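Local coordinates for protein predicted HD superfamily hydrolase (uncultured Thermotogales bacterium, PDB 2PQ7) that probably acts as a metal-dependent hydrolase of the HD superfamily, holding two iron(III) ions in an all-helical domain, at residues 38-43 with 133-138. Sequence-based numbering, arbitrary orientation.
Sequences TFRVME and RLDAIG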
loop_
_atom_site.group_PDB
_atom_site.type_symbol
_atom_site.label_atom_id
_atom_site.label_comp_id
_atom_site.label_asym_id
_atom_site.label_seq_id
_atom_site.Cartn_x
_atom_site.Cartn_y
_atom_site.Cartn_z
ATOM N N THR A 38 19.541 0.967 -1.546
ATOM C CA THR A 38 20.630 1.728 -2.177
ATOM C C THR A 38 20.250 2.242 -3.551
ATOM O O THR A 38 20.488 3.388 -3.904
ATOM C CB THR A 38 21.919 0.873 -2.230
ATOM O OG1 THR A 38 22.431 0.785 -0.886
ATOM C CG2 THR A 38 22.911 1.518 -3.032
ATOM N N PHE A 39 19.585 1.399 -4.338
ATOM C CA PHE A 39 19.189 1.868 -5.648
ATOM C C PHE A 39 18.130 2.958 -5.564
ATOM O O PHE A 39 18.198 3.926 -6.301
ATOM C CB PHE A 39 18.681 0.713 -6.493
ATOM C CG PHE A 39 19.708 -0.343 -6.743
ATOM C CD1 PHE A 39 21.026 -0.003 -6.997
ATOM C CD2 PHE A 39 19.351 -1.678 -6.751
ATOM C CE1 PHE A 39 21.983 -0.973 -7.230
ATOM C CE2 PHE A 39 20.296 -2.659 -7.011
ATOM C CZ PHE A 39 21.621 -2.299 -7.254
ATOM N N ARG A 40 17.198 2.848 -4.621
ATOM C CA ARG A 40 16.183 3.905 -4.475
ATOM C C ARG A 40 16.819 5.217 -3.999
ATOM O O ARG A 40 16.416 6.309 -4.397
ATOM C CB ARG A 40 15.064 3.435 -3.546
ATOM C CG ARG A 40 14.264 2.274 -4.166
ATOM C CD ARG A 40 13.012 2.001 -3.415
ATOM N NE ARG A 40 13.254 1.711 -2.011
ATOM C CZ ARG A 40 13.511 0.503 -1.486
ATOM N NH1 ARG A 40 13.531 -0.595 -2.205
ATOM N NH2 ARG A 40 13.768 0.417 -0.212
ATOM N N VAL A 41 17.800 5.101 -3.099
ATOM C CA VAL A 41 18.532 6.298 -2.611
ATOM C C VAL A 41 19.285 6.956 -3.771
ATOM O O VAL A 41 19.307 8.182 -3.922
ATOM C CB VAL A 41 19.443 5.952 -1.415
ATOM C CG1 VAL A 41 20.298 7.203 -0.995
ATOM C CG2 VAL A 41 18.594 5.539 -0.245
HETATM N N MSE A 42 19.920 6.163 -4.616
HETATM C CA MSE A 42 20.588 6.755 -5.724
HETATM C C MSE A 42 19.592 7.438 -6.690
HETATM O O MSE A 42 19.889 8.509 -7.208
HETATM C CB MSE A 42 21.496 5.764 -6.390
HETATM C CG MSE A 42 22.227 6.408 -7.512
HETATM SE SE MSE A 42 21.254 6.082 -9.118
HETATM C CE MSE A 42 21.852 4.568 -9.208
ATOM N N GLU A 43 18.414 6.853 -6.889
ATOM C CA GLU A 43 17.389 7.509 -7.724
ATOM C C GLU A 43 16.993 8.841 -7.107
ATOM O O GLU A 43 16.896 9.853 -7.824
ATOM C CB GLU A 43 16.155 6.611 -7.895
ATOM C CG GLU A 43 16.449 5.364 -8.705
ATOM C CD GLU A 43 16.848 5.659 -10.147
ATOM O OE1 GLU A 43 16.486 6.745 -10.659
ATOM O OE2 GLU A 43 17.510 4.789 -10.766
ATOM N N ARG A 133 16.940 9.552 3.640
ATOM C CA ARG A 133 15.770 9.660 4.516
ATOM C C ARG A 133 14.475 9.667 3.751
ATOM O O ARG A 133 13.451 9.181 4.272
ATOM C CB ARG A 133 15.873 10.863 5.452
ATOM C CG ARG A 133 17.045 10.787 6.385
ATOM C CD ARG A 133 17.305 12.028 7.186
ATOM N NE ARG A 133 16.146 12.317 8.036
ATOM C CZ ARG A 133 15.213 13.252 7.819
ATOM N NH1 ARG A 133 15.274 14.129 6.814
ATOM N NH2 ARG A 133 14.209 13.342 8.682
ATOM N N LEU A 134 14.482 10.102 2.485
ATOM C CA LEU A 134 13.248 10.090 1.693
ATOM C C LEU A 134 12.733 8.651 1.517
ATOM O O LEU A 134 11.552 8.452 1.250
ATOM C CB LEU A 134 13.469 10.650 0.284
ATOM C CG LEU A 134 13.380 12.157 0.097
ATOM C CD1 LEU A 134 13.868 12.575 -1.317
ATOM C CD2 LEU A 134 11.885 12.599 0.332
ATOM N N ASP A 135 13.612 7.665 1.638
ATOM C CA ASP A 135 13.214 6.268 1.430
ATOM C C ASP A 135 12.292 5.721 2.522
ATOM O O ASP A 135 11.722 4.652 2.339
ATOM C CB ASP A 135 14.438 5.367 1.249
ATOM C CG ASP A 135 14.080 4.053 0.567
ATOM O OD1 ASP A 135 13.408 4.091 -0.489
ATOM O OD2 ASP A 135 14.499 3.011 1.095
ATOM N N ALA A 136 12.166 6.416 3.653
ATOM C CA ALA A 136 11.260 6.022 4.714
ATOM C C ALA A 136 9.779 6.329 4.396
ATOM O O ALA A 136 8.879 5.871 5.115
ATOM C CB ALA A 136 11.642 6.690 5.971
ATOM N N ILE A 137 9.521 7.096 3.349
ATOM C CA ILE A 137 8.163 7.458 2.976
ATOM C C ILE A 137 7.823 7.258 1.523
ATOM O O ILE A 137 8.670 7.248 0.643
ATOM C CB ILE A 137 7.814 8.887 3.371
ATOM C CG1 ILE A 137 8.774 9.890 2.748
ATOM C CG2 ILE A 137 7.808 9.017 4.885
ATOM C CD1 ILE A 137 8.536 11.322 3.195
ATOM N N GLY A 138 6.530 7.096 1.250
ATOM C CA GLY A 138 6.086 6.894 -0.108
ATOM C C GLY A 138 5.412 5.542 -0.314
ATOM O O GLY A 138 5.194 4.789 0.645
#
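R40 and D135 meet in a side-on, two-pronged salt bridge that illustrates how a charged pair can organise the second shell of a metal site. NE of R40 donates to OD1 of D135 at 2.8 Å, nearly straight at 167° and in the guanidinium plane, while NH2 of R40 reaches OD2 of D135 at 3.0 Å, tilted somewhat from that plane. Each carboxylate oxygen accepts through its syn lone pair, and with the two flat groups only 22° apart the paired hydrogen bonds limit rotation of both groups. The R40 chain bends at chi3, which turns the guanidinium edge onto the carboxylate; OD1 of D135 also lies 3.5 Å from CB of R40, near the start of the chain that folds round to it. On the other side, CG of D135 stands anti to the backbone N (chi1 -160°), carrying the carboxylate across to helix 35-52.

The arrangement belongs to the HD-domain metal centre, where H37, H66, D67 and D132 bind one iron(III). OD2 of D135 also accepts a hydrogen bond from ND1 of the ligand H37, so the aspartate probably helps to orient a first-shell histidine and, by its negative charge, may make the imidazole a stronger donor to the metal. OG of S36 accepts a hydrogen bond from NH1 of R40, adding a further hold on the guanidinium. A leucine in place of R40 would probably leave the buried carboxylate of D135 without its two-pronged partner and freer to turn, weakening its hold on H37.

Beyond the polar pair, packing between the segments is slight: CG2 of V41, the residue after R40 on helix 35-52, comes within 4.4 Å of CB of D135. V41 also rests on A131 and D132 of helix 123-133, while E216 of the second subunit packs against R40.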